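Long-range contacts in endoglucanase E (Clostridium thermocellum, PDB 2WAO), which probably removes acetyl groups from plant cell wall polysaccharides through its C-terminal esterase domain, which also binds cello-oligosaccharides, while the enzyme as a whole is a cellulase: residues Y136-T141 against P311-H316; T141-S146 against T303-D308. All blocks are in the same frame, centred on the assembly; numbering follows the deposited sequence.

Contact 1 (Y136-T141 against P311-H316); sequences YGNEGT and PSIATH. With BGC (beta-D-glucopyranose), chain B; BGC (beta-D-glucopyranose), chain C.
Asn-138 of the loop after helix 131-134 lies against the start of helix 313-331, where Pro-311, Ile-313 and His-316 receive it; both segments belong to the SGNH-hydrolase (GDSL-like) domain, an alpha/beta fold built on a parallel sheet. The backbone of Asn-138 comes first: its CA makes a CA-H...O contact of 3.5 Å with Pro-311 O. Its CB sits 3.4 Å from the same Pro-311 O and 3.8 Å from His-316 CD2. With chi1 at 76°, CG turns between the backbone N and the carbonyl carbon, which carries the amide across Ile-313 at a slant, CG itself lying 4.1 Å from Ile-313 CG1. At the tip ND2 passes Ile-313 CG1 at 3.8 Å, and the amide plane stands 82° from that of the His-316 imidazole. The amide's polar partners lie further along the same loop: OD1 accepts from Asn-153 N, and ND2 reaches Met-156 O in a weak bond, which probably fixes the rotation of the buried amide. Beyond it, the CG of Glu-139 brushes Ile-313 CD1, while its OE1 forms a salt bridge to Arg-94. No direct hydrogen bond joins the two segments; two waters do that work. One donates to Asn-138 O and accepts from Ile-313 N in the first turn of the helix, whose N-cap, Ser-312, takes Thr-315 N onto OG, an atom also hydrogen-bonded to Thr-303 O. The other donates to both Tyr-136 O and Pro-311 O, the latter at 2.7 Å, and also lies 2.8 Å from His-316 NE2, in the plane of the imidazole at its edge.

Contact 2 (T141-S146 against T303-D308); sequences TSKEQS and TGYGED. With BGC (beta-D-glucopyranose), chain D; BGC (beta-D-glucopyranose), chain B.
Lys-143 and Tyr-305 run side by side and point the same way, and they make the main apolar contact between the 141-146 and 303-308 loops. The lysine chain is extended beyond CG, which lays CD 3.8 Å from Tyr-305 CD2 on an oblique approach to the ring; nearer the backbone, the two CB atoms also touch. Trp-309 meets the Tyr-305 ring edge-to-face and is touched by Lys-143 as well. Backbone CA-H...O contacts form a second group: Lys-143 CA approaches Gly-306 O at 3.4 Å with an angle of 157° at the hydrogen, and Thr-141 CA lies 3.3 Å from Tyr-305 O. Ser-142 to Gln-145 make a type I beta turn, and the two loops together form part of the glycan-binding rim of this SGNH-hydrolase domain, where Asp-308 lines the pocket. The one direct hydrogen bond assigned across the contact runs from Asp-308 N to Gln-145 O, 2.9 Å, bent at the hydrogen to 135°. A water bridges the same end, donating to Lys-143 O and to Asp-308 OD1. Among the charged groups, Ser-146 O stands over the face of the Glu-307 carboxylate, 3.2 Å from CD, without a hydrogen bond, since both are acceptors, and Glu-307 OE2 accepts from Asn-151 ND2 and Thr-148 OG1. Toward the sugar, Asp-308 OD2, hydrogen-bonded to Tyr-136 OH, comes within 3.7 Å of C2 of the chain B glucose.

Contacts 1 and 2 have centres about 7 Å apart and share Thr-141, so the loop that leaves helix 131-134 meets first the start of helix 313-331 and then the 303-308 loop. They join at two points, each a probable hydrogen bond: Tyr-136 OH lies 2.5 Å from Asp-308 OD2, and Ser-312 OG lies 2.5 Å from Thr-303 O. The first pair faces the bound glycan, since both residues line the pocket and both contacts touch the chain B glucose. His-310, which stacks on Tyr-136, is hydrogen-bonded through ND1 to Glu-307 O and through NE2 to the sugar, linking the two contacts at the ligand.

Contact 1 (Y136-T141 against P311-H316)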
ATOM      1  N   TYR A 136       8.578  -1.477  -3.552  1.00  4.09           N
ATOM      2  CA  TYR A 136       9.598  -2.368  -4.159  1.00  4.10           C
ATOM      3  C   TYR A 136      10.994  -1.719  -4.048  1.00  4.05           C
ATOM      4  O   TYR A 136      11.234  -0.580  -4.520  1.00  3.51           O
ATOM      5  CB  TYR A 136       9.217  -2.548  -5.631  1.00  4.24           C
ATOM      6  CG  TYR A 136      10.068  -3.425  -6.544  1.00  4.52           C
ATOM      7  CD1 TYR A 136       9.453  -4.433  -7.306  1.00  7.29           C
ATOM      8  CD2 TYR A 136      11.426  -3.176  -6.746  1.00  2.27           C
ATOM      9  CE1 TYR A 136      10.165  -5.194  -8.172  1.00  7.15           C
ATOM     10  CE2 TYR A 136      12.198  -3.995  -7.639  1.00  3.18           C
ATOM     11  CZ  TYR A 136      11.530  -4.948  -8.367  1.00  5.74           C
ATOM     12  OH  TYR A 136      12.209  -5.722  -9.279  1.00  6.82           O
ATOM     13  N   GLY A 137      11.896  -2.432  -3.373  1.00  3.28           N
ATOM     14  CA  GLY A 137      13.329  -2.070  -3.416  1.00  4.15           C
ATOM     15  C   GLY A 137      13.727  -0.832  -2.636  1.00  3.85           C
ATOM     16  O   GLY A 137      14.882  -0.371  -2.768  1.00  4.20           O
ATOM     17  N   ASN A 138      12.806  -0.267  -1.839  1.00  3.23           N
ATOM     18  CA  ASN A 138      13.067   1.066  -1.248  1.00  4.53           C
ATOM     19  C   ASN A 138      14.189   1.082  -0.185  1.00  6.27           C
ATOM     20  O   ASN A 138      14.762   2.155   0.105  1.00  7.28           O
ATOM     21  CB  ASN A 138      11.777   1.810  -0.818  1.00  4.05           C
ATOM     22  CG  ASN A 138      11.193   1.273   0.474  1.00  4.69           C
ATOM     23  OD1 ASN A 138      11.484   0.138   0.856  1.00  6.16           O
ATOM     24  ND2 ASN A 138      10.341   2.077   1.154  1.00  5.09           N
ATOM     25  N   GLU A 139      14.561  -0.092   0.338  1.00  6.44           N
ATOM     26  CA  GLU A 139      15.714  -0.143   1.267  1.00  8.10           C
ATOM     27  C   GLU A 139      17.003  -0.660   0.597  1.00  8.60           C
ATOM     28  O   GLU A 139      18.076  -0.778   1.241  1.00  9.29           O
ATOM     29  CB  GLU A 139      15.354  -0.920   2.542  1.00  8.29           C
ATOM     30  CG  GLU A 139      14.216  -0.232   3.289  1.00 10.17           C
ATOM     31  CD  GLU A 139      14.013  -0.742   4.700  1.00 12.86           C
ATOM     32  OE1 GLU A 139      14.274  -1.933   4.962  1.00 11.61           O
ATOM     33  OE2 GLU A 139      13.594   0.079   5.544  1.00 12.45           O
ATOM     34  N   GLY A 140      16.917  -0.949  -0.703  1.00  8.43           N
ATOM     35  CA  GLY A 140      18.148  -1.065  -1.483  1.00  8.79           C
ATOM     36  C   GLY A 140      18.681   0.308  -1.872  1.00 10.08           C
ATOM     37  O   GLY A 140      17.936   1.311  -1.923  1.00 10.16           O
ATOM     38  N   THR A 141      19.986   0.408  -2.103  1.00 10.47           N
ATOM     39  CA  THR A 141      20.536   1.711  -2.492  1.00  9.74           C
ATOM     40  C   THR A 141      21.270   1.562  -3.813  1.00  9.76           C
ATOM     41  O   THR A 141      21.901   2.485  -4.278  1.00 10.35           O
ATOM     42  CB  THR A 141      21.460   2.327  -1.402  1.00 10.07           C
ATOM     43  OG1 THR A 141      22.538   1.417  -1.076  1.00  9.87           O
ATOM     44  CG2 THR A 141      20.679   2.617  -0.140  1.00 10.12           C
ATOM     45  N   PRO A 311      11.900   3.833  -6.449  1.00  4.74           N
ATOM     46  CA  PRO A 311      12.255   4.982  -5.586  1.00  5.50           C
ATOM     47  C   PRO A 311      12.950   4.629  -4.254  1.00  4.80           C
ATOM     48  O   PRO A 311      12.578   3.666  -3.597  1.00  4.71           O
ATOM     49  CB  PRO A 311      10.909   5.698  -5.356  1.00  5.41           C
ATOM     50  CG  PRO A 311      10.058   5.282  -6.563  1.00  5.10           C
ATOM     51  CD  PRO A 311      10.461   3.825  -6.774  1.00  3.68           C
ATOM     52  N   SER A 312      13.921   5.474  -3.874  1.00  3.73           N
ATOM     53  CA  SER A 312      14.582   5.406  -2.563  1.00  4.43           C
ATOM     54  C   SER A 312      13.607   5.926  -1.483  1.00  4.53           C
ATOM     55  O   SER A 312      12.549   6.533  -1.824  1.00  3.15           O
ATOM     56  CB  SER A 312      15.805   6.345  -2.594  1.00  4.60           C
ATOM     57  OG  SER A 312      15.359   7.693  -2.764  1.00  4.27           O
ATOM     58  N   ILE A 313      13.955   5.735  -0.205  1.00  3.94           N
ATOM     59  CA  ILE A 313      13.134   6.312   0.857  1.00  4.99           C
ATOM     60  C   ILE A 313      13.080   7.833   0.732  1.00  3.85           C
ATOM     61  O   ILE A 313      12.012   8.436   0.925  1.00  4.10           O
ATOM     62  CB  ILE A 313      13.585   5.842   2.237  1.00  6.65           C
ATOM     63  CG1 ILE A 313      13.101   4.386   2.402  1.00  6.22           C
ATOM     64  CG2 ILE A 313      12.917   6.707   3.338  1.00  7.98           C
ATOM     65  CD1 ILE A 313      13.847   3.650   3.426  1.00 11.27           C
ATOM     66  N   ALA A 314      14.219   8.469   0.409  1.00  2.00           N
ATOM     67  CA  ALA A 314      14.169   9.905   0.191  1.00  2.89           C
ATOM     68  C   ALA A 314      13.153  10.361  -0.862  1.00  3.40           C
ATOM     69  O   ALA A 314      12.450  11.362  -0.672  1.00  2.97           O
ATOM     70  CB  ALA A 314      15.609  10.446  -0.138  1.00  2.99           C
ATOM     71  N   THR A 315      13.099   9.632  -1.975  1.00  3.62           N
ATOM     72  CA  THR A 315      12.154   9.932  -3.044  1.00  4.40           C
ATOM     73  C   THR A 315      10.694   9.684  -2.538  1.00  3.61           C
ATOM     74  O   THR A 315       9.826  10.537  -2.760  1.00  2.84           O
ATOM     75  CB  THR A 315      12.454   9.101  -4.286  1.00  4.10           C
ATOM     76  OG1 THR A 315      13.714   9.525  -4.876  1.00  6.22           O
ATOM     77  CG2 THR A 315      11.324   9.291  -5.346  1.00  3.90           C
ATOM     78  N   HIS A 316      10.464   8.590  -1.808  1.00  3.97           N
ATOM     79  CA  HIS A 316       9.155   8.360  -1.160  1.00  4.54           C
ATOM     80  C   HIS A 316       8.765   9.505  -0.234  1.00  4.68           C
ATOM     81  O   HIS A 316       7.611   9.929  -0.235  1.00  3.96           O
ATOM     82  CB  HIS A 316       9.109   7.022  -0.413  1.00  4.97           C
ATOM     83  CG  HIS A 316       8.913   5.828  -1.307  1.00  4.07           C
ATOM     84  ND1 HIS A 316       7.665   5.424  -1.737  1.00  2.63           N
ATOM     85  CD2 HIS A 316       9.798   4.923  -1.813  1.00  4.31           C
ATOM     86  CE1 HIS A 316       7.777   4.308  -2.443  1.00  3.73           C
ATOM     87  NE2 HIS A 316       9.064   4.000  -2.537  1.00  5.16           N
TER
HETATM   88  C2  BGC B   4      12.381  -5.183 -12.999  1.00 13.82           C
HETATM   89  C3  BGC B   4      11.364  -6.314 -13.052  1.00 13.03           C
HETATM   90  C4  BGC B   4      10.101  -5.909 -12.284  1.00 11.36           C
HETATM   91  C5  BGC B   4       9.574  -4.575 -12.857  1.00 12.26           C
HETATM   92  C6  BGC B   4       8.250  -4.077 -12.243  1.00 14.52           C
HETATM   93  C1  BGC B   4      11.743  -3.890 -13.498  1.00 12.63           C
HETATM   94  O2  BGC B   4      13.539  -5.554 -13.752  1.00 14.16           O
HETATM   95  O3  BGC B   4      11.931  -7.496 -12.471  1.00 15.14           O
HETATM   96  O4  BGC B   4       9.262  -6.896 -12.628  1.00 13.99           O
HETATM   97  O5  BGC B   4      10.596  -3.589 -12.725  1.00 11.79           O
HETATM   98  O6  BGC B   4       8.438  -3.880 -10.852  1.00 16.86           O
HETATM   99  C2  BGC C   5       7.397  -8.357 -12.111  1.00 19.12           C
HETATM  100  C3  BGC C   5       6.723  -9.098 -10.950  1.00 21.72           C
HETATM  101  C4  BGC C   5       7.761  -9.718 -10.012  1.00 21.69           C
HETATM  102  C5  BGC C   5       8.682  -8.619  -9.522  1.00 20.73           C
HETATM  103  C6  BGC C   5       9.687  -9.117  -8.469  1.00 19.68           C
HETATM  104  C1  BGC C   5       8.489  -7.444 -11.565  1.00 17.70           C
HETATM  105  O2  BGC C   5       6.458  -7.616 -12.878  1.00 14.83           O
HETATM  106  O3  BGC C   5       5.781 -10.034 -11.434  1.00 23.01           O
HETATM  107  O4  BGC C   5       7.110 -10.267  -8.884  1.00 27.21           O
HETATM  108  O5  BGC C   5       9.339  -8.164 -10.693  1.00 18.85           O
HETATM  109  O6  BGC C   5      10.785  -9.731  -9.090  1.00 22.92           O
HETATM  110  O   HOH W   1      10.430   2.024  -3.922  1.00  4.15           O
HETATM  111  O   HOH W   2      16.341   4.280   0.275  1.00  6.98           O

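Contact 2 (T141-S146 against T303-D308)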
ATOM      1  N   THR A 141      19.986   0.408  -2.103  1.00 10.47           N
ATOM      2  CA  THR A 141      20.536   1.711  -2.492  1.00  9.74           C
ATOM      3  C   THR A 141      21.270   1.562  -3.813  1.00  9.76           C
ATOM      4  O   THR A 141      21.901   2.485  -4.278  1.00 10.35           O
ATOM      5  CB  THR A 141      21.460   2.327  -1.402  1.00 10.07           C
ATOM      6  OG1 THR A 141      22.538   1.417  -1.076  1.00  9.87           O
ATOM      7  CG2 THR A 141      20.679   2.617  -0.140  1.00 10.12           C
ATOM      8  N   SER A 142      21.155   0.398  -4.420  1.00  9.80           N
ATOM      9  CA  SER A 142      21.784   0.179  -5.716  1.00 11.02           C
ATOM     10  C   SER A 142      20.751  -0.157  -6.801  1.00 11.01           C
ATOM     11  O   SER A 142      20.023  -1.163  -6.696  1.00 10.13           O
ATOM     12  CB  SER A 142      22.826  -0.933  -5.626  1.00 12.56           C
ATOM     13  OG  SER A 142      23.288  -1.197  -6.948  1.00 15.14           O
ATOM     14  N   LYS A 143      20.707   0.652  -7.859  1.00 10.73           N
ATOM     15  CA  LYS A 143      19.749   0.417  -8.956  1.00 11.47           C
ATOM     16  C   LYS A 143      20.043  -0.864  -9.760  1.00 13.08           C
ATOM     17  O   LYS A 143      19.178  -1.368 -10.476  1.00 13.31           O
ATOM     18  CB  LYS A 143      19.683   1.620  -9.890  1.00 11.48           C
ATOM     19  CG  LYS A 143      20.976   1.879 -10.664  1.00 12.22           C
ATOM     20  CD  LYS A 143      20.986   3.264 -11.268  1.00 14.60           C
ATOM     21  CE  LYS A 143      22.269   3.411 -12.113  1.00 18.99           C
ATOM     22  NZ  LYS A 143      22.477   4.844 -12.402  1.00 23.09           N
ATOM     23  N   GLU A 144      21.252  -1.387  -9.604  1.00 13.89           N
ATOM     24  CA  GLU A 144      21.690  -2.604 -10.310  1.00 17.29           C
ATOM     25  C   GLU A 144      21.143  -3.888  -9.682  1.00 17.04           C
ATOM     26  O   GLU A 144      21.102  -4.972 -10.341  1.00 17.88           O
ATOM     27  CB  GLU A 144      23.223  -2.688 -10.300  1.00 17.55           C
ATOM     28  CG  GLU A 144      23.892  -2.037 -11.500  1.00 26.16           C
ATOM     29  CD  GLU A 144      23.970  -0.524 -11.397  1.00 32.41           C
ATOM     30  OE1 GLU A 144      24.098  -0.006 -10.254  1.00 36.08           O
ATOM     31  OE2 GLU A 144      23.899   0.145 -12.467  1.00 35.29           O
ATOM     32  N   GLN A 145      20.785  -3.789  -8.404  1.00 15.06           N
ATOM     33  CA  GLN A 145      20.342  -4.950  -7.640  1.00 15.45           C
ATOM     34  C   GLN A 145      18.890  -5.279  -7.977  1.00 14.75           C
ATOM     35  O   GLN A 145      18.036  -4.366  -8.085  1.00 13.93           O
ATOM     36  CB  GLN A 145      20.514  -4.679  -6.146  1.00 15.62           C
ATOM     37  CG  GLN A 145      20.167  -5.878  -5.236  1.00 19.06           C
ATOM     38  CD  GLN A 145      20.563  -5.649  -3.784  1.00 21.42           C
ATOM     39  OE1 GLN A 145      19.710  -5.459  -2.914  1.00 22.54           O
ATOM     40  NE2 GLN A 145      21.859  -5.650  -3.524  1.00 23.02           N
ATOM     41  N   SER A 146      18.603  -6.570  -8.163  1.00 12.19           N
ATOM     42  CA  SER A 146      17.227  -6.970  -8.412  1.00 11.74           C
ATOM     43  C   SER A 146      16.410  -7.119  -7.109  1.00 10.73           C
ATOM     44  O   SER A 146      16.938  -7.008  -6.008  1.00  9.88           O
ATOM     45  CB  SER A 146      17.194  -8.231  -9.239  1.00 12.03           C
ATOM     46  OG  SER A 146      17.925  -9.210  -8.565  1.00 17.76           O
ATOM     47  N   THR A 303      18.288  11.988  -5.439  1.00  8.51           N
ATOM     48  CA  THR A 303      17.789  11.342  -4.213  1.00  8.69           C
ATOM     49  C   THR A 303      18.042   9.832  -4.193  1.00  7.53           C
ATOM     50  O   THR A 303      17.361   9.069  -3.463  1.00  6.03           O
ATOM     51  CB  THR A 303      16.288  11.627  -3.953  1.00  9.98           C
ATOM     52  OG1 THR A 303      15.538  11.326  -5.149  1.00  9.75           O
ATOM     53  CG2 THR A 303      16.105  13.114  -3.545  1.00 10.33           C
ATOM     54  N   GLY A 304      19.024   9.419  -4.969  1.00  6.34           N
ATOM     55  CA  GLY A 304      19.440   8.004  -5.070  1.00  6.69           C
ATOM     56  C   GLY A 304      18.362   7.121  -5.685  1.00  5.61           C
ATOM     57  O   GLY A 304      17.395   7.626  -6.274  1.00  5.05           O
ATOM     58  N   TYR A 305      18.564   5.805  -5.596  1.00  5.19           N
ATOM     59  CA  TYR A 305      17.652   4.818  -6.205  1.00  5.62           C
ATOM     60  C   TYR A 305      17.658   3.559  -5.375  1.00  5.99           C
ATOM     61  O   TYR A 305      18.670   3.219  -4.761  1.00  6.64           O
ATOM     62  CB  TYR A 305      18.149   4.351  -7.579  1.00  6.81           C
ATOM     63  CG  TYR A 305      18.179   5.385  -8.650  1.00  8.29           C
ATOM     64  CD1 TYR A 305      16.999   5.795  -9.288  1.00  9.64           C
ATOM     65  CD2 TYR A 305      19.402   5.939  -9.042  1.00 11.74           C
ATOM     66  CE1 TYR A 305      17.065   6.777 -10.343  1.00 13.42           C
ATOM     67  CE2 TYR A 305      19.478   6.891 -10.034  1.00 14.08           C
ATOM     68  CZ  TYR A 305      18.323   7.303 -10.680  1.00 14.16           C
ATOM     69  OH  TYR A 305      18.445   8.262 -11.668  1.00 17.21           O
ATOM     70  N   GLY A 306      16.540   2.833  -5.419  1.00  6.72           N
ATOM     71  CA  GLY A 306      16.480   1.508  -4.808  1.00  6.10           C
ATOM     72  C   GLY A 306      16.633   0.440  -5.873  1.00  7.29           C
ATOM     73  O   GLY A 306      17.032   0.722  -7.008  1.00  5.94           O
ATOM     74  N   GLU A 307      16.225  -0.790  -5.531  1.00  6.31           N
ATOM     75  CA  GLU A 307      16.412  -1.931  -6.413  1.00  6.80           C
ATOM     76  C   GLU A 307      15.718  -1.697  -7.724  1.00  7.13           C
ATOM     77  O   GLU A 307      14.628  -1.102  -7.746  1.00  6.02           O
ATOM     78  CB  GLU A 307      15.877  -3.218  -5.732  1.00  6.97           C
ATOM     79  CG  GLU A 307      16.737  -3.626  -4.528  1.00  7.66           C
ATOM     80  CD  GLU A 307      16.165  -4.837  -3.768  1.00  9.48           C
ATOM     81  OE1 GLU A 307      14.969  -5.136  -3.961  1.00 10.86           O
ATOM     82  OE2 GLU A 307      16.921  -5.486  -2.981  1.00 11.63           O
ATOM     83  N   ASP A 308      16.372  -2.092  -8.819  1.00  5.67           N
ATOM     84  CA  ASP A 308      15.786  -1.955 -10.150  1.00  6.47           C
ATOM     85  C   ASP A 308      15.302  -0.529 -10.494  1.00  6.26           C
ATOM     86  O   ASP A 308      14.319  -0.378 -11.222  1.00  5.91           O
ATOM     87  CB  ASP A 308      14.662  -3.007 -10.374  1.00  7.16           C
ATOM     88  CG  ASP A 308      15.225  -4.423 -10.518  1.00  9.71           C
ATOM     89  OD1 ASP A 308      16.340  -4.546 -11.095  1.00 11.36           O
ATOM     90  OD2 ASP A 308      14.568  -5.385 -10.043  1.00  9.24           O
TER
HETATM   91  C2  BGC D   3      11.774   0.454 -14.974  1.00 14.08           C
HETATM   92  C3  BGC D   3      11.623  -0.701 -13.987  1.00 12.48           C
HETATM   93  C4  BGC D   3      12.567  -1.839 -14.339  1.00 11.21           C
HETATM   94  C5  BGC D   3      14.007  -1.332 -14.474  1.00 15.81           C
HETATM   95  C6  BGC D   3      14.842  -2.468 -15.073  1.00 18.93           C
HETATM   96  C1  BGC D   3      13.255   0.872 -15.070  1.00 17.10           C
HETATM   97  O2  BGC D   3      10.983   1.570 -14.573  1.00 13.87           O
HETATM   98  O3  BGC D   3      10.286  -1.148 -13.992  1.00 12.39           O
HETATM   99  O4  BGC D   3      12.647  -2.797 -13.409  1.00 12.46           O
HETATM  100  O5  BGC D   3      14.121  -0.210 -15.358  1.00 15.33           O
HETATM  101  O6  BGC D   3      16.104  -1.907 -15.203  1.00 24.88           O
HETATM  102  C2  BGC B   4      12.381  -5.183 -12.999  1.00 13.82           C
HETATM  103  C3  BGC B   4      11.364  -6.314 -13.052  1.00 13.03           C
HETATM  104  C4  BGC B   4      10.101  -5.909 -12.284  1.00 11.36           C
HETATM  105  C5  BGC B   4       9.574  -4.575 -12.857  1.00 12.26           C
HETATM  106  C6  BGC B   4       8.250  -4.077 -12.243  1.00 14.52           C
HETATM  107  C1  BGC B   4      11.743  -3.890 -13.498  1.00 12.63           C
HETATM  108  O2  BGC B   4      13.539  -5.554 -13.752  1.00 14.16           O
HETATM  109  O3  BGC B   4      11.931  -7.496 -12.471  1.00 15.14           O
HETATM  110  O4  BGC B   4       9.262  -6.896 -12.628  1.00 13.99           O
HETATM  111  O5  BGC B   4      10.596  -3.589 -12.725  1.00 11.79           O
HETATM  112  O6  BGC B   4       8.438  -3.880 -10.852  1.00 16.86           O
HETATM  113  O   HOH W   3      18.285  -2.929 -12.391  1.00 30.36           O